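Chitinase (PDB 2CWR) probably binds chitin through the domain described here, one module of an enzyme that hydrolyses chitin in a hyperthermophilic archaeon. Local coordinates at residues L12-N17 against A23-T28; A47-G50 against N56-E59; F81-N84 against D89-E92. One frame throughout, in Å; residues are numbered along the deposited sequence.

Interaction 1 (L12-N17 against A23-T28)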
ATOM      1  N   LEU A  12      -1.970   3.115   9.782  1.00 10.74           N
ATOM      2  CA  LEU A  12      -2.083   2.187   8.675  1.00  9.10           C
ATOM      3  C   LEU A  12      -2.030   0.778   9.220  1.00 10.30           C
ATOM      4  O   LEU A  12      -1.254   0.488  10.123  1.00 10.65           O
ATOM      5  CB  LEU A  12      -0.932   2.374   7.672  1.00 10.83           C
ATOM      6  CG  LEU A  12      -0.885   1.385   6.490  1.00 13.14           C
ATOM      7  CD1 LEU A  12      -0.149   2.022   5.321  1.00 13.93           C
ATOM      8  CD2 LEU A  12      -0.201   0.077   6.906  1.00 12.81           C
ATOM      9  N   GLU A  13      -2.883  -0.091   8.696  1.00  8.65           N
ATOM     10  CA  GLU A  13      -2.842  -1.484   9.097  1.00  9.03           C
ATOM     11  C   GLU A  13      -2.899  -2.305   7.824  1.00 10.38           C
ATOM     12  O   GLU A  13      -3.509  -1.901   6.834  1.00 10.15           O
ATOM     13  CB  GLU A  13      -3.993  -1.852  10.042  1.00 14.06           C
ATOM     14  CG  GLU A  13      -5.383  -1.518   9.555  1.00 13.37           C
ATOM     15  CD  GLU A  13      -6.442  -1.910  10.573  1.00 18.60           C
ATOM     16  OE1 GLU A  13      -6.692  -3.125  10.743  1.00 16.48           O
ATOM     17  OE2 GLU A  13      -7.012  -1.001  11.212  1.00 14.09           O
ATOM     18  N   VAL A  14      -2.228  -3.443   7.836  1.00  9.43           N
ATOM     19  CA  VAL A  14      -2.224  -4.295   6.668  1.00 10.15           C
ATOM     20  C   VAL A  14      -2.239  -5.753   7.078  1.00 11.92           C
ATOM     21  O   VAL A  14      -1.535  -6.164   8.006  1.00 12.02           O
ATOM     22  CB  VAL A  14      -0.994  -4.011   5.771  1.00 10.93           C
ATOM     23  CG1 VAL A  14       0.293  -4.184   6.563  1.00 14.41           C
ATOM     24  CG2 VAL A  14      -1.011  -4.941   4.560  1.00 12.30           C
ATOM     25  N   LYS A  15      -3.079  -6.522   6.395  1.00 10.43           N
ATOM     26  CA  LYS A  15      -3.210  -7.953   6.635  1.00 13.22           C
ATOM     27  C   LYS A  15      -2.442  -8.623   5.500  1.00 12.83           C
ATOM     28  O   LYS A  15      -2.683  -8.329   4.327  1.00 15.56           O
ATOM     29  CB  LYS A  15      -4.681  -8.366   6.573  1.00 16.28           C
ATOM     30  CG  LYS A  15      -4.942  -9.816   6.944  1.00 28.00           C
ATOM     31  CD  LYS A  15      -4.985 -10.003   8.452  1.00 43.01           C
ATOM     32  CE  LYS A  15      -6.298  -9.495   9.036  1.00 51.33           C
ATOM     33  NZ  LYS A  15      -6.589  -8.077   8.676  1.00 53.87           N
ATOM     34  N   VAL A  16      -1.528  -9.523   5.846  1.00 11.63           N
ATOM     35  CA  VAL A  16      -0.714 -10.200   4.843  1.00  9.97           C
ATOM     36  C   VAL A  16      -0.958 -11.704   4.778  1.00 17.11           C
ATOM     37  O   VAL A  16      -1.056 -12.378   5.803  1.00 17.18           O
ATOM     38  CB  VAL A  16       0.786  -9.972   5.117  1.00 15.29           C
ATOM     39  CG1 VAL A  16       1.619 -10.552   3.981  1.00 18.57           C
ATOM     40  CG2 VAL A  16       1.062  -8.487   5.292  1.00 17.34           C
ATOM     41  N   ASN A  17      -1.054 -12.219   3.558  1.00 14.14           N
ATOM     42  CA  ASN A  17      -1.257 -13.641   3.324  1.00 18.48           C
ATOM     43  C   ASN A  17      -0.249 -14.062   2.262  1.00 17.12           C
ATOM     44  O   ASN A  17      -0.446 -13.818   1.071  1.00 17.96           O
ATOM     45  CB  ASN A  17      -2.685 -13.906   2.839  1.00 21.42           C
ATOM     46  CG  ASN A  17      -2.882 -15.329   2.357  1.00 31.94           C
ATOM     47  OD1 ASN A  17      -2.449 -16.284   3.004  1.00 33.33           O
ATOM     48  ND2 ASN A  17      -3.547 -15.478   1.217  1.00 33.74           N
ATOM     49  N   ALA A  23       1.972 -13.022  -2.404  1.00 15.94           N
ATOM     50  CA  ALA A  23       1.338 -12.650  -1.146  1.00 12.39           C
ATOM     51  C   ALA A  23       0.331 -11.530  -1.369  1.00 12.86           C
ATOM     52  O   ALA A  23       0.537 -10.659  -2.216  1.00 14.15           O
ATOM     53  CB  ALA A  23       2.399 -12.205  -0.138  1.00 15.05           C
ATOM     54  N   GLU A  24      -0.761 -11.566  -0.613  1.00 12.95           N
ATOM     55  CA  GLU A  24      -1.790 -10.540  -0.719  1.00 14.26           C
ATOM     56  C   GLU A  24      -1.704  -9.586   0.463  1.00 13.38           C
ATOM     57  O   GLU A  24      -1.550 -10.011   1.612  1.00 12.61           O
ATOM     58  CB  GLU A  24      -3.192 -11.156  -0.755  1.00 14.14           C
ATOM     59  CG  GLU A  24      -4.291 -10.095  -0.882  1.00 15.81           C
ATOM     60  CD  GLU A  24      -5.685 -10.675  -1.053  1.00 22.92           C
ATOM     61  OE1 GLU A  24      -5.805 -11.785  -1.611  1.00 25.14           O
ATOM     62  OE2 GLU A  24      -6.665 -10.007  -0.645  1.00 20.78           O
ATOM     63  N   TYR A  25      -1.806  -8.296   0.162  1.00 12.59           N
ATOM     64  CA  TYR A  25      -1.762  -7.254   1.170  1.00  9.47           C
ATOM     65  C   TYR A  25      -3.078  -6.483   1.160  1.00 11.40           C
ATOM     66  O   TYR A  25      -3.413  -5.822   0.178  1.00  9.84           O
ATOM     67  CB  TYR A  25      -0.598  -6.298   0.893  1.00  9.40           C
ATOM     68  CG  TYR A  25       0.756  -6.963   1.004  1.00  9.90           C
ATOM     69  CD1 TYR A  25       1.247  -7.774  -0.022  1.00 12.87           C
ATOM     70  CD2 TYR A  25       1.524  -6.822   2.159  1.00  9.55           C
ATOM     71  CE1 TYR A  25       2.472  -8.432   0.106  1.00 11.44           C
ATOM     72  CE2 TYR A  25       2.748  -7.474   2.296  1.00 12.85           C
ATOM     73  CZ  TYR A  25       3.213  -8.277   1.267  1.00 13.97           C
ATOM     74  OH  TYR A  25       4.421  -8.925   1.401  1.00 15.93           O
ATOM     75  N   ASP A  26      -3.826  -6.590   2.254  1.00  9.89           N
ATOM     76  CA  ASP A  26      -5.106  -5.896   2.395  1.00 10.01           C
ATOM     77  C   ASP A  26      -4.846  -4.744   3.351  1.00 10.23           C
ATOM     78  O   ASP A  26      -4.665  -4.953   4.551  1.00  9.77           O
ATOM     79  CB  ASP A  26      -6.155  -6.841   2.980  1.00 11.63           C
ATOM     80  CG  ASP A  26      -6.494  -7.985   2.039  1.00 17.33           C
ATOM     81  OD1 ASP A  26      -6.875  -9.068   2.529  1.00 20.30           O
ATOM     82  OD2 ASP A  26      -6.388  -7.796   0.811  1.00 15.83           O
ATOM     83  N   VAL A  27      -4.825  -3.533   2.808  1.00  9.90           N
ATOM     84  CA  VAL A  27      -4.533  -2.341   3.591  1.00  9.72           C
ATOM     85  C   VAL A  27      -5.762  -1.557   4.027  1.00 10.55           C
ATOM     86  O   VAL A  27      -6.728  -1.427   3.275  1.00 11.21           O
ATOM     87  CB  VAL A  27      -3.617  -1.378   2.787  1.00  9.85           C
ATOM     88  CG1 VAL A  27      -3.235  -0.171   3.632  1.00 10.45           C
ATOM     89  CG2 VAL A  27      -2.369  -2.123   2.307  1.00 11.20           C
ATOM     90  N   THR A  28      -5.715  -1.048   5.255  1.00  9.30           N
ATOM     91  CA  THR A  28      -6.790  -0.221   5.787  1.00 10.57           C
ATOM     92  C   THR A  28      -6.144   1.015   6.382  1.00  9.72           C
ATOM     93  O   THR A  28      -5.214   0.913   7.183  1.00 11.27           O
ATOM     94  CB  THR A  28      -7.595  -0.926   6.889  1.00 13.61           C
ATOM     95  OG1 THR A  28      -8.217  -2.096   6.351  1.00 11.59           O
ATOM     96  CG2 THR A  28      -8.681   0.007   7.431  1.00 15.60           C
TER
HETATM   97  O   HOH W   1      -5.428 -14.194  -0.362  1.00 39.94           O
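Val16 and Tyr25 sit opposite each other in a non-hydrogen-bonded pair, and together they illustrate how a valine can cover a ring face. Their side chains run alongside one another. Val16 lies with CG1 anti to its own N (chi1 -174°), which lets that methyl ride over one face of the ring in a CH-pi contact, 4.1 Å from the centroid of Tyr25. Val16 CG2 touches the CD2-CE2 side of the ring, 3.6 Å from Tyr25 CD2. Val14 comes from another side: its CG2 meets the ring edge in plane and also touches Val27 CG2 at 3.9 Å. Beyond it, Leu12 CG rests against Val27 CG1.

The other face of this antiparallel hairpin is polar. Glu13 takes the cramped first torsion, between backbone N and carbonyl carbon (chi1 54°), and this lays CG flank to flank with Thr28, 3.5 Å from Thr28 CB, while its OE2 is hydrogen-bonded to Asn30. At the far end a water joins Asn17 and Glu24, accepting from Asn17 ND2 at 2.8 Å and donating to Glu24 OE1 at 2.7 Å. Along the whole length, paired N-H and C=O groups of Glu13 with Thr28, Lys15 with Asp26 and Asn17 with Glu24 stitch the backbones.

The Tyr25 ring meets that of Phe81 on the next strand of the sheet, whereas Glu24 and Asp26 lie against Trp53, with Trp19 also beside Glu24. The chemistry therefore divides by face: Tyr25 and Val27 are buried on the apolar one, Val16 covering the ring from the exposed edge strand, and the acids Glu24 and Asp26 border tryptophans that, as in related carbohydrate-binding modules, probably meet the polysaccharide.

Interaction 2 (A47-G50 against N56-E59); sequences ATVG and NKQE
Val49 is approached by two charged side chains at once, Lys57 and Glu59, and each meets a different part of it. Lys57 comes tip to tip: its CD stands 4.1 Å from Val49 CG1, the methyl anti to the valine N. Glu59 instead passes across the valine at a slant, its carboxylate lying beside the other branch, with OE1 3.8 Å from Val49 CG2. The same oxygen accepts a weak but nearly straight hydrogen bond of 3.5 Å from Val49 N. Glu59 can span this distance because its chain is extended beyond CG, with chi2 165°.

Lys57 and Glu59 are two positions apart on one strand and project on the same side of it, which lets their ends pair. Lys57 runs out straight until it bends at chi3 (70°), and its ammonium then meets the carboxylate in a salt bridge, NZ to OE2 of Glu59 3.0 Å, nearly in line with the C-O bond. The two strands belong to different sheets of the β-sandwich: 48-53 borders one and 55-60 the other, and the axes of these short segments come no closer than 9.8 Å, so side chains and waters do the bridging that backbone bonds do inside a sheet. Val64 of strand 63-68 touches all three residues.

Were Lys57 replaced by an alanine, Glu59 OE2 would probably lose its charged mate and the carboxylate be freer to swing away from Val49 N. One water links the lysine to the opposite backbone, donating to Val49 O at 3.0 Å and accepting from Lys57 NZ at 2.8 Å. A second water lies near both Val49 O and Glu59 OE2; it has more acceptors in reach than protons, so these bonds may be shared.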
ATOM      1  N   ALA A  47      10.809  -8.641  -6.510  1.00 14.99           N
ATOM      2  CA  ALA A  47       9.358  -8.674  -6.342  1.00 16.28           C
ATOM      3  C   ALA A  47       8.661  -7.623  -7.204  1.00 14.51           C
ATOM      4  O   ALA A  47       9.195  -6.539  -7.432  1.00 17.51           O
ATOM      5  CB  ALA A  47       9.003  -8.464  -4.874  1.00 14.73           C
ATOM      6  N   THR A  48       7.466  -7.959  -7.680  1.00 15.35           N
ATOM      7  CA  THR A  48       6.675  -7.051  -8.507  1.00 17.05           C
ATOM      8  C   THR A  48       5.195  -7.185  -8.155  1.00 15.15           C
ATOM      9  O   THR A  48       4.758  -8.229  -7.667  1.00 15.81           O
ATOM     10  CB  THR A  48       6.835  -7.370 -10.004  1.00 15.00           C
ATOM     11  OG1 THR A  48       6.374  -8.700 -10.257  1.00 24.90           O
ATOM     12  CG2 THR A  48       8.292  -7.246 -10.425  1.00 24.58           C
ATOM     13  N   VAL A  49       4.423  -6.131  -8.415  1.00 16.07           N
ATOM     14  CA  VAL A  49       2.991  -6.145  -8.123  1.00 13.47           C
ATOM     15  C   VAL A  49       2.206  -6.800  -9.259  1.00 16.12           C
ATOM     16  O   VAL A  49       2.271  -6.361 -10.408  1.00 18.12           O
ATOM     17  CB  VAL A  49       2.462  -4.712  -7.895  1.00 12.90           C
ATOM     18  CG1 VAL A  49       0.953  -4.740  -7.635  1.00 10.54           C
ATOM     19  CG2 VAL A  49       3.189  -4.077  -6.720  1.00 14.83           C
ATOM     20  N   GLY A  50       1.468  -7.857  -8.924  1.00 13.41           N
ATOM     21  CA  GLY A  50       0.683  -8.580  -9.909  1.00 17.17           C
ATOM     22  C   GLY A  50      -0.674  -7.970 -10.215  1.00 17.95           C
ATOM     23  O   GLY A  50      -1.133  -8.014 -11.353  1.00 19.37           O
ATOM     24  N   ASN A  56      -4.890   3.576  -7.447  1.00 10.41           N
ATOM     25  CA  ASN A  56      -4.137   3.775  -8.679  1.00  7.58           C
ATOM     26  C   ASN A  56      -2.704   3.448  -8.277  1.00 11.59           C
ATOM     27  O   ASN A  56      -2.338   3.617  -7.112  1.00 10.93           O
ATOM     28  CB  ASN A  56      -4.252   5.224  -9.143  1.00  9.24           C
ATOM     29  CG  ASN A  56      -5.672   5.591  -9.528  1.00 11.83           C
ATOM     30  OD1 ASN A  56      -6.200   6.623  -9.109  1.00 18.49           O
ATOM     31  ND2 ASN A  56      -6.301   4.740 -10.325  1.00  9.00           N
ATOM     32  N   LYS A  57      -1.894   2.994  -9.230  1.00  8.85           N
ATOM     33  CA  LYS A  57      -0.528   2.590  -8.921  1.00 10.78           C
ATOM     34  C   LYS A  57       0.534   3.262  -9.777  1.00  8.39           C
ATOM     35  O   LYS A  57       0.343   3.464 -10.970  1.00 11.37           O
ATOM     36  CB  LYS A  57      -0.398   1.071  -9.098  1.00 13.09           C
ATOM     37  CG  LYS A  57       1.002   0.513  -8.858  1.00 10.71           C
ATOM     38  CD  LYS A  57       1.133  -0.948  -9.306  1.00 13.80           C
ATOM     39  CE  LYS A  57       1.097  -1.074 -10.834  1.00 18.28           C
ATOM     40  NZ  LYS A  57       1.420  -2.449 -11.328  1.00 22.89           N
ATOM     41  N   GLN A  58       1.649   3.603  -9.144  1.00  9.88           N
ATOM     42  CA  GLN A  58       2.793   4.182  -9.835  1.00  7.99           C
ATOM     43  C   GLN A  58       3.947   3.308  -9.375  1.00 11.05           C
ATOM     44  O   GLN A  58       4.166   3.143  -8.177  1.00 12.13           O
ATOM     45  CB  GLN A  58       3.041   5.631  -9.421  1.00 16.01           C
ATOM     46  CG  GLN A  58       4.245   6.229 -10.141  1.00 17.32           C
ATOM     47  CD  GLN A  58       4.409   7.711  -9.898  1.00 26.87           C
ATOM     48  OE1 GLN A  58       3.466   8.483 -10.059  1.00 35.18           O
ATOM     49  NE2 GLN A  58       5.616   8.119  -9.525  1.00 28.29           N
ATOM     50  N   GLU A  59       4.682   2.747 -10.326  1.00 13.02           N
ATOM     51  CA  GLU A  59       5.775   1.849  -9.993  1.00 17.09           C
ATOM     52  C   GLU A  59       7.092   2.273 -10.631  1.00 25.64           C
ATOM     53  O   GLU A  59       7.126   2.756 -11.766  1.00 18.01           O
ATOM     54  CB  GLU A  59       5.389   0.432 -10.441  1.00 22.02           C
ATOM     55  CG  GLU A  59       6.010  -0.697  -9.643  1.00 33.36           C
ATOM     56  CD  GLU A  59       5.314  -2.036  -9.880  1.00 36.52           C
ATOM     57  OE1 GLU A  59       5.749  -3.050  -9.288  1.00 35.57           O
ATOM     58  OE2 GLU A  59       4.327  -2.074 -10.653  1.00 29.12           O
TER
HETATM   59  O   HOH W   2      -0.141  -4.729 -11.109  1.00 19.97           O
HETATM   60  O   HOH W   3       4.421  -5.069 -11.689  1.00 32.20           O

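Interaction 3 (F81-N84 against D89-E92)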
ATOM      1  N   PHE A  81      -3.362  -5.225  -2.740  1.00  8.42           N
ATOM      2  CA  PHE A  81      -2.550  -5.599  -3.882  1.00  9.20           C
ATOM      3  C   PHE A  81      -1.882  -6.935  -3.634  1.00  9.15           C
ATOM      4  O   PHE A  81      -1.788  -7.400  -2.496  1.00 10.25           O
ATOM      5  CB  PHE A  81      -1.500  -4.514  -4.165  1.00  8.83           C
ATOM      6  CG  PHE A  81      -0.611  -4.192  -2.993  1.00  8.61           C
ATOM      7  CD1 PHE A  81       0.642  -4.784  -2.867  1.00  9.12           C
ATOM      8  CD2 PHE A  81      -1.026  -3.292  -2.011  1.00 10.38           C
ATOM      9  CE1 PHE A  81       1.469  -4.485  -1.786  1.00 11.28           C
ATOM     10  CE2 PHE A  81      -0.204  -2.987  -0.927  1.00  7.51           C
ATOM     11  CZ  PHE A  81       1.047  -3.586  -0.815  1.00 10.78           C
ATOM     12  N   ILE A  82      -1.439  -7.558  -4.718  1.00 10.04           N
ATOM     13  CA  ILE A  82      -0.770  -8.846  -4.649  1.00 12.96           C
ATOM     14  C   ILE A  82       0.642  -8.650  -5.170  1.00 11.66           C
ATOM     15  O   ILE A  82       0.857  -7.970  -6.174  1.00 13.64           O
ATOM     16  CB  ILE A  82      -1.520  -9.894  -5.503  1.00 16.03           C
ATOM     17  CG1 ILE A  82      -2.862 -10.223  -4.838  1.00 18.53           C
ATOM     18  CG2 ILE A  82      -0.660 -11.141  -5.686  1.00 15.72           C
ATOM     19  CD1 ILE A  82      -3.720 -11.204  -5.616  1.00 25.22           C
ATOM     20  N   VAL A  83       1.609  -9.226  -4.468  1.00 13.43           N
ATOM     21  CA  VAL A  83       3.000  -9.102  -4.865  1.00 14.43           C
ATOM     22  C   VAL A  83       3.576 -10.477  -5.146  1.00 13.35           C
ATOM     23  O   VAL A  83       3.413 -11.403  -4.350  1.00 14.96           O
ATOM     24  CB  VAL A  83       3.844  -8.427  -3.756  1.00 13.36           C
ATOM     25  CG1 VAL A  83       5.292  -8.296  -4.208  1.00 11.36           C
ATOM     26  CG2 VAL A  83       3.277  -7.056  -3.429  1.00 14.71           C
ATOM     27  N   ASN A  84       4.238 -10.604  -6.288  1.00 12.72           N
ATOM     28  CA  ASN A  84       4.858 -11.862  -6.673  1.00 16.15           C
ATOM     29  C   ASN A  84       6.359 -11.684  -6.554  1.00 16.93           C
ATOM     30  O   ASN A  84       6.884 -10.605  -6.817  1.00 18.20           O
ATOM     31  CB  ASN A  84       4.489 -12.219  -8.115  1.00 17.42           C
ATOM     32  CG  ASN A  84       2.993 -12.386  -8.312  1.00 18.44           C
ATOM     33  OD1 ASN A  84       2.377 -11.675  -9.112  1.00 24.15           O
ATOM     34  ND2 ASN A  84       2.399 -13.326  -7.587  1.00 17.27           N
ATOM     35  N   ASP A  89       9.634 -12.622   2.650  1.00 16.72           N
ATOM     36  CA  ASP A  89       8.821 -11.405   2.621  1.00 14.63           C
ATOM     37  C   ASP A  89       8.908 -10.725   1.259  1.00 19.92           C
ATOM     38  O   ASP A  89      10.002 -10.467   0.753  1.00 17.10           O
ATOM     39  CB  ASP A  89       9.269 -10.428   3.711  1.00 16.35           C
ATOM     40  CG  ASP A  89       9.045 -10.972   5.105  1.00 28.68           C
ATOM     41  OD1 ASP A  89       8.070 -11.728   5.297  1.00 27.40           O
ATOM     42  OD2 ASP A  89       9.834 -10.633   6.011  1.00 35.97           O
ATOM     43  N   LYS A  90       7.747 -10.438   0.675  1.00 18.08           N
ATOM     44  CA  LYS A  90       7.662  -9.805  -0.638  1.00 17.42           C
ATOM     45  C   LYS A  90       7.786  -8.290  -0.556  1.00 15.04           C
ATOM     46  O   LYS A  90       8.124  -7.629  -1.540  1.00 14.32           O
ATOM     47  CB  LYS A  90       6.323 -10.158  -1.296  1.00 16.14           C
ATOM     48  CG  LYS A  90       6.033 -11.647  -1.376  1.00 19.21           C
ATOM     49  CD  LYS A  90       6.998 -12.348  -2.314  1.00 17.64           C
ATOM     50  CE  LYS A  90       6.718 -13.843  -2.384  1.00 18.58           C
ATOM     51  NZ  LYS A  90       6.909 -14.509  -1.066  1.00 18.78           N
ATOM     52  N   VAL A  91       7.499  -7.744   0.622  1.00 15.80           N
ATOM     53  CA  VAL A  91       7.554  -6.306   0.844  1.00 15.97           C
ATOM     54  C   VAL A  91       8.428  -5.981   2.048  1.00 18.04           C
ATOM     55  O   VAL A  91       8.401  -6.692   3.051  1.00 18.83           O
ATOM     56  CB  VAL A  91       6.128  -5.748   1.067  1.00 17.28           C
ATOM     57  CG1 VAL A  91       6.184  -4.289   1.464  1.00 14.07           C
ATOM     58  CG2 VAL A  91       5.307  -5.922  -0.202  1.00 13.58           C
ATOM     59  N   GLU A  92       9.202  -4.906   1.946  1.00 15.96           N
ATOM     60  CA  GLU A  92      10.091  -4.504   3.031  1.00 18.19           C
ATOM     61  C   GLU A  92       9.506  -3.374   3.860  1.00 15.75           C
ATOM     62  O   GLU A  92       9.784  -3.259   5.056  1.00 16.65           O
ATOM     63  CB  GLU A  92      11.445  -4.064   2.470  1.00 20.16           C
ATOM     64  CG  GLU A  92      12.057  -5.058   1.500  1.00 19.99           C
ATOM     65  CD  GLU A  92      13.465  -4.684   1.100  1.00 26.75           C
ATOM     66  OE1 GLU A  92      13.830  -3.497   1.252  1.00 26.64           O
ATOM     67  OE2 GLU A  92      14.201  -5.573   0.624  1.00 25.55           O
TER
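The hydrophobic interior of the β-sandwich closes at one end where the segment 81-84 of one sheet meets the turn leading into the other, and the meeting is carried by Val83 with Lys90 and Val91. Val83 splits its two methyls between them. CG1, anti to the backbone N at chi1 -179°, packs on the first side-chain carbon of the lysine, 3.6 Å from Lys90 CB, and the two side chains run antiparallel, one beside the other. CG2 goes to the valine, 4.0 Å from Val91 CG2, with the two side chains set nearly perpendicular.

This is a crossing between sheets: strand 76-84 belongs to the four-stranded one and strand 91-98 to the five-stranded one; no hydrogen bond joins the segments, and the contact between them is apolar packing. Phe81 extends the seam. Its ring takes Val91 CG2 near its plane, at the edge, with CE1 4.4 Å from that methyl, and Val83 CG2 also lies at the edge in plane; Phe66 stacks on the ring.

The aliphatic part of Lys90 packs here. Its CG passes 4.0 Å from Val83 O, and bends at chi2 and chi4 carry the ammonium away to Gly88 O and Gly20 O, with a salt bridge to Asp18. Val41 touches both Phe81 and Val91.

The three contacts sample three settings in one two-sheet sandwich. Interaction 1 joins neighbouring strands within a sheet, with the backbone supplying the hydrogen bonds and the side chains sorted by face; it is partly buried. Interactions 2 and 3 instead run from sheet to sheet, yet in opposite styles: interaction 3 is buried and apolar, while interaction 2, at the surface, rests on a weak hydrogen bond and waters across the gap, with a salt bridge within 56-59 holding the charged ends together. Strand 76-84 unites them: Tyr25 N and Ala23 O pair with its backbone on one side, Thr48 O and Gly50 N on the other. The Tyr25 hydroxyl also packs against Lys90, bringing interaction 1 into the same interior as interaction 3.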